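Local coordinates for protein CS6 fimbrial subunit B, CS6 fimbrial subunit A (Escherichia coli, PDB 4B9G) that forms a subunit of CS6 fimbriae, which probably mediate adhesion of enterotoxigenic bacteria, here completed by a donor strand from its partner subunit CssA, fused to it by design, at residues Ile17-Asp31 with Ile149-Ser161. Sequence-based numbering, arbitrary orientation.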
loop_
_atom_site.group_PDB
_atom_site.type_symbol
_atom_site.label_atom_id
_atom_site.label_comp_id
_atom_site.label_asym_id
_atom_site.label_seq_id
_atom_site.Cartn_x
_atom_site.Cartn_y
_atom_site.Cartn_z
ATOM N N ILE A 17 -4.556 -14.700 5.232
ATOM C CA ILE A 17 -4.293 -13.315 4.862
ATOM C C ILE A 17 -5.394 -12.698 3.971
ATOM O O ILE A 17 -5.737 -11.515 4.113
ATOM C CB ILE A 17 -2.897 -13.189 4.245
ATOM C CG1 ILE A 17 -2.516 -11.724 4.090
ATOM C CG2 ILE A 17 -2.795 -13.967 2.933
ATOM C CD1 ILE A 17 -1.042 -11.525 3.929
ATOM N N ASP A 18 -5.993 -13.497 3.102
ATOM C CA ASP A 18 -7.046 -12.990 2.229
ATOM C C ASP A 18 -8.195 -12.377 3.017
ATOM O O ASP A 18 -8.739 -11.339 2.624
ATOM C CB ASP A 18 -7.641 -14.101 1.356
ATOM C CG ASP A 18 -6.752 -14.513 0.215
ATOM O OD1 ASP A 18 -5.928 -13.705 -0.231
ATOM O OD2 ASP A 18 -6.920 -15.654 -0.261
ATOM N N SER A 19 -8.600 -13.036 4.102
ATOM C CA SER A 19 -9.714 -12.558 4.903
ATOM C C SER A 19 -9.324 -11.459 5.894
ATOM O O SER A 19 -10.192 -10.837 6.487
ATOM C CB SER A 19 -10.396 -13.697 5.648
ATOM O OG SER A 19 -9.539 -14.335 6.549
ATOM N N ALA A 20 -8.032 -11.218 6.094
ATOM C CA ALA A 20 -7.597 -10.260 7.106
ATOM C C ALA A 20 -7.567 -8.820 6.619
ATOM O O ALA A 20 -7.615 -7.906 7.442
ATOM C CB ALA A 20 -6.222 -10.647 7.628
ATOM N N VAL A 21 -7.436 -8.567 5.347
ATOM C CA VAL A 21 -7.141 -7.310 4.698
ATOM C C VAL A 21 -8.229 -6.884 3.739
ATOM O O VAL A 21 -8.752 -7.697 2.979
ATOM C CB VAL A 21 -5.801 -7.402 3.931
ATOM C CG1 VAL A 21 -5.429 -6.157 3.295
ATOM C CG2 VAL A 21 -4.728 -7.931 4.763
ATOM N N ARG A 22 -8.565 -5.587 3.746
ATOM C CA ARG A 22 -9.435 -4.998 2.745
ATOM C C ARG A 22 -8.774 -3.728 2.178
ATOM O O ARG A 22 -8.089 -2.982 2.886
ATOM C CB ARG A 22 -10.800 -4.657 3.383
ATOM C CG ARG A 22 -11.701 -3.709 2.702
ATOM C CD ARG A 22 -13.017 -3.733 3.416
ATOM N NE ARG A 22 -13.306 -2.724 4.441
ATOM C CZ ARG A 22 -14.044 -1.637 4.234
ATOM N NH1 ARG A 22 -14.489 -1.323 3.024
ATOM N NH2 ARG A 22 -14.352 -0.866 5.267
ATOM N N ILE A 23 -9.032 -3.473 0.898
ATOM C CA ILE A 23 -8.576 -2.300 0.162
ATOM C C ILE A 23 -9.793 -1.429 -0.169
ATOM O O ILE A 23 -10.849 -1.946 -0.573
ATOM C CB ILE A 23 -7.931 -2.708 -1.164
ATOM C CG1 ILE A 23 -6.873 -3.803 -0.970
ATOM C CG2 ILE A 23 -7.423 -1.454 -1.899
ATOM C CD1 ILE A 23 -5.698 -3.409 -0.112
ATOM N N ILE A 24 -9.642 -0.114 0.006
ATOM C CA ILE A 24 -10.707 0.855 -0.264
ATOM C C ILE A 24 -10.173 1.922 -1.229
ATOM O O ILE A 24 -9.426 2.819 -0.826
ATOM C CB ILE A 24 -11.222 1.546 1.025
ATOM C CG1 ILE A 24 -11.473 0.540 2.151
ATOM C CG2 ILE A 24 -12.482 2.339 0.706
ATOM C CD1 ILE A 24 -11.933 1.161 3.461
ATOM N N PRO A 25 -10.498 1.824 -2.533
ATOM C CA PRO A 25 -10.061 2.867 -3.481
ATOM C C PRO A 25 -10.666 4.223 -3.168
ATOM O O PRO A 25 -11.792 4.288 -2.676
ATOM C CB PRO A 25 -10.571 2.351 -4.839
ATOM C CG PRO A 25 -10.652 0.849 -4.623
ATOM C CD PRO A 25 -11.160 0.698 -3.226
ATOM N N VAL A 26 -9.926 5.283 -3.492
ATOM C CA VAL A 26 -10.446 6.641 -3.486
ATOM C C VAL A 26 -10.697 7.049 -4.932
ATOM O O VAL A 26 -9.903 6.765 -5.843
ATOM C CB VAL A 26 -9.489 7.632 -2.784
ATOM C CG1 VAL A 26 -10.049 9.054 -2.783
ATOM C CG2 VAL A 26 -9.220 7.179 -1.346
ATOM N N ASN A 27 -11.838 7.688 -5.129
ATOM C CA ASN A 27 -12.272 8.108 -6.441
ATOM C C ASN A 27 -12.207 9.629 -6.505
ATOM O O ASN A 27 -12.689 10.323 -5.603
ATOM C CB ASN A 27 -13.668 7.530 -6.721
ATOM C CG ASN A 27 -13.684 6.014 -6.534
ATOM O OD1 ASN A 27 -12.993 5.289 -7.264
ATOM N ND2 ASN A 27 -14.389 5.542 -5.499
ATOM N N TYR A 28 -11.566 10.131 -7.557
ATOM C CA TYR A 28 -11.343 11.551 -7.763
ATOM C C TYR A 28 -12.087 12.061 -8.977
ATOM O O TYR A 28 -12.314 11.316 -9.918
ATOM C CB TYR A 28 -9.844 11.840 -7.929
ATOM C CG TYR A 28 -9.132 11.779 -6.594
ATOM C CD1 TYR A 28 -9.166 12.863 -5.719
ATOM C CD2 TYR A 28 -8.491 10.627 -6.174
ATOM C CE1 TYR A 28 -8.554 12.806 -4.472
ATOM C CE2 TYR A 28 -7.869 10.572 -4.926
ATOM C CZ TYR A 28 -7.915 11.669 -4.089
ATOM O OH TYR A 28 -7.336 11.628 -2.840
ATOM N N ASP A 29 -12.461 13.330 -8.962
ATOM C CA ASP A 29 -13.042 13.968 -10.130
ATOM C C ASP A 29 -12.021 14.787 -10.912
ATOM O O ASP A 29 -12.340 15.306 -11.973
ATOM C CB ASP A 29 -14.216 14.865 -9.729
ATOM C CG ASP A 29 -15.514 14.103 -9.569
ATOM O OD1 ASP A 29 -15.586 12.926 -9.975
ATOM O OD2 ASP A 29 -16.483 14.699 -9.049
ATOM N N SER A 30 -10.810 14.911 -10.388
ATOM C CA SER A 30 -9.729 15.612 -11.071
ATOM C C SER A 30 -8.413 15.019 -10.610
ATOM O O SER A 30 -8.406 14.101 -9.802
ATOM C CB SER A 30 -9.762 17.114 -10.774
ATOM O OG SER A 30 -9.643 17.374 -9.386
ATOM N N ASP A 31 -7.295 15.542 -11.096
ATOM C CA ASP A 31 -5.998 14.944 -10.786
ATOM C C ASP A 31 -5.712 14.960 -9.294
ATOM O O ASP A 31 -5.948 15.956 -8.629
ATOM C CB ASP A 31 -4.893 15.692 -11.513
ATOM C CG ASP A 31 -4.915 15.427 -13.008
ATOM O OD1 ASP A 31 -5.912 14.864 -13.495
ATOM O OD2 ASP A 31 -3.930 15.741 -13.688
ATOM N N ILE A 149 4.810 -16.425 7.193
ATOM C CA ILE A 149 3.758 -17.429 7.252
ATOM C C ILE A 149 2.606 -17.225 6.255
ATOM O O ILE A 149 1.862 -18.178 5.989
ATOM C CB ILE A 149 3.246 -17.660 8.702
ATOM C CG1 ILE A 149 2.644 -16.379 9.278
ATOM C CG2 ILE A 149 4.379 -18.173 9.586
ATOM C CD1 ILE A 149 2.180 -16.483 10.729
ATOM N N ALA A 150 2.489 -16.036 5.663
ATOM C CA ALA A 150 1.509 -15.808 4.608
ATOM C C ALA A 150 1.912 -14.560 3.838
ATOM O O ALA A 150 2.488 -13.625 4.400
ATOM C CB ALA A 150 0.102 -15.654 5.193
ATOM N N THR A 151 1.601 -14.529 2.545
ATOM C CA THR A 151 1.804 -13.333 1.738
ATOM C C THR A 151 0.795 -13.298 0.598
ATOM O O THR A 151 0.345 -14.351 0.126
ATOM C CB THR A 151 3.275 -13.238 1.213
ATOM O OG1 THR A 151 3.487 -11.957 0.606
ATOM C CG2 THR A 151 3.597 -14.327 0.223
ATOM N N LYS A 152 0.398 -12.165 0.136
ATOM C CA LYS A 152 -0.522 -11.922 -0.936
ATOM C C LYS A 152 -0.218 -10.576 -1.587
ATOM O O LYS A 152 0.077 -9.596 -0.904
ATOM C CB LYS A 152 -1.962 -11.957 -0.466
ATOM C CG LYS A 152 -3.091 -11.650 -1.399
ATOM C CD LYS A 152 -3.439 -12.633 -2.373
ATOM C CE LYS A 152 -4.797 -12.497 -3.035
ATOM N NZ LYS A 152 -4.881 -11.256 -3.518
ATOM N N ASN A 153 -0.261 -10.568 -2.912
ATOM C CA ASN A 153 -0.240 -9.342 -3.684
ATOM C C ASN A 153 -1.681 -8.929 -4.010
ATOM O O ASN A 153 -2.300 -9.483 -4.907
ATOM C CB ASN A 153 0.601 -9.494 -4.952
ATOM C CG ASN A 153 2.076 -9.730 -4.654
ATOM O OD1 ASN A 153 2.544 -9.478 -3.548
ATOM N ND2 ASN A 153 2.809 -10.231 -5.645
ATOM N N PHE A 154 -2.224 -7.991 -3.243
ATOM C CA PHE A 154 -3.610 -7.552 -3.406
ATOM C C PHE A 154 -3.744 -6.561 -4.560
ATOM O O PHE A 154 -3.019 -5.560 -4.601
ATOM C CB PHE A 154 -4.110 -6.857 -2.130
ATOM C CG PHE A 154 -4.358 -7.784 -0.978
ATOM C CD1 PHE A 154 -5.598 -8.394 -0.793
ATOM C CD2 PHE A 154 -3.360 -8.028 -0.056
ATOM C CE1 PHE A 154 -5.820 -9.236 0.285
ATOM C CE2 PHE A 154 -3.584 -8.892 1.019
ATOM C CZ PHE A 154 -4.814 -9.483 1.192
ATOM N N PRO A 155 -4.725 -6.766 -5.455
ATOM C CA PRO A 155 -5.033 -5.696 -6.420
ATOM C C PRO A 155 -5.531 -4.433 -5.723
ATOM O O PRO A 155 -6.371 -4.519 -4.817
ATOM C CB PRO A 155 -6.118 -6.324 -7.303
ATOM C CG PRO A 155 -5.915 -7.812 -7.169
ATOM C CD PRO A 155 -5.493 -7.994 -5.728
ATOM N N VAL A 156 -5.004 -3.288 -6.164
ATOM C CA VAL A 156 -5.353 -1.985 -5.624
ATOM C C VAL A 156 -5.613 -1.020 -6.788
ATOM O O VAL A 156 -5.095 -1.224 -7.892
ATOM C CB VAL A 156 -4.224 -1.449 -4.687
ATOM C CG1 VAL A 156 -4.035 -2.353 -3.497
ATOM C CG2 VAL A 156 -2.920 -1.260 -5.433
ATOM N N SER A 157 -6.377 0.039 -6.525
ATOM C CA SER A 157 -6.685 1.020 -7.563
ATOM C C SER A 157 -7.113 2.348 -6.981
ATOM O O SER A 157 -7.467 2.457 -5.796
ATOM C CB SER A 157 -7.797 0.512 -8.498
ATOM O OG SER A 157 -9.045 0.451 -7.837
ATOM N N THR A 158 -7.074 3.345 -7.858
ATOM C CA THR A 158 -7.729 4.628 -7.678
ATOM C C THR A 158 -8.374 4.951 -9.035
ATOM O O THR A 158 -8.053 4.328 -10.058
ATOM C CB THR A 158 -6.710 5.713 -7.234
ATOM O OG1 THR A 158 -7.366 6.937 -6.888
ATOM C CG2 THR A 158 -5.703 6.024 -8.315
ATOM N N THR A 159 -9.284 5.917 -9.051
ATOM C CA THR A 159 -9.943 6.294 -10.294
ATOM C C THR A 159 -10.003 7.819 -10.421
ATOM O O THR A 159 -10.039 8.570 -9.419
ATOM C CB THR A 159 -11.324 5.729 -10.342
ATOM O OG1 THR A 159 -11.411 4.307 -10.417
ATOM C CG2 THR A 159 -12.270 6.440 -9.601
ATOM N N ILE A 160 -10.016 8.278 -11.668
ATOM C CA ILE A 160 -10.395 9.644 -12.003
ATOM C C ILE A 160 -11.631 9.512 -12.890
ATOM O O ILE A 160 -11.597 8.792 -13.906
ATOM C CB ILE A 160 -9.285 10.392 -12.759
ATOM C CG1 ILE A 160 -8.029 10.487 -11.882
ATOM C CG2 ILE A 160 -9.766 11.777 -13.190
ATOM C CD1 ILE A 160 -6.848 11.098 -12.611
ATOM N N SER A 161 -12.720 10.177 -12.526
ATOM C CA SER A 161 -13.961 10.021 -13.272
ATOM C C SER A 161 -13.870 10.556 -14.701
ATOM O O SER A 161 -13.033 11.439 -14.977
ATOM C CB SER A 161 -15.098 10.713 -12.559
ATOM O OG SER A 161 -14.806 12.073 -12.385
ATOM O OXT SER A 161 -14.654 10.076 -15.561
HETATM O O HOH W 1 -12.628 14.113 -14.414
#
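With its CG anti to the carbonyl carbon (chi1 -72°), Phe154 aims its ring at Val21, whose CG1 lies over one face, 4.1 Å from the ring centroid in a CH-pi contact. Lys152 CG covers the opposite face, so the ring is sandwiched, while Ile17 O meets its edge in plane, 3.7 Å from Phe154 CZ. Toward the start of the segments Ile17 CB rests on Ala150 CB; past Phe154, Ile23 CG2 packs against Val156 CG1 at 3.9 Å. Here the pilin and the donor-derived part are held by side chains: the two backbones stand apart. In this engineered fusion, residues 149-161 come from CssA and complete CssB by donor-strand complementation, as is thought to occur in chaperone-usher fimbriae; they run parallel to strand 21-28 and antiparallel to strand 128-142, lying between two pilin strands in the immunoglobulin-like sheet. Backbone pairing begins only near Val26. Thr158 turns OG1 anti to its own N (chi1 -173°) and donates to Val26 O at 2.7 Å; Thr159 N adds a weak bond to that same oxygen. Tyr28 N then donates to Thr159 O (2.9 Å), and Ser161 N to Tyr28 O. The Tyr28 ring presents its edge to Thr158 OG1, and Tyr28 OH is hydrogen-bonded to Gln37 O. At the chain end Ser161 OG donates to Asp29 OD1 (2.7 Å) from above the carboxylate plane, and a water bridges Asp29 O and Ser161 O.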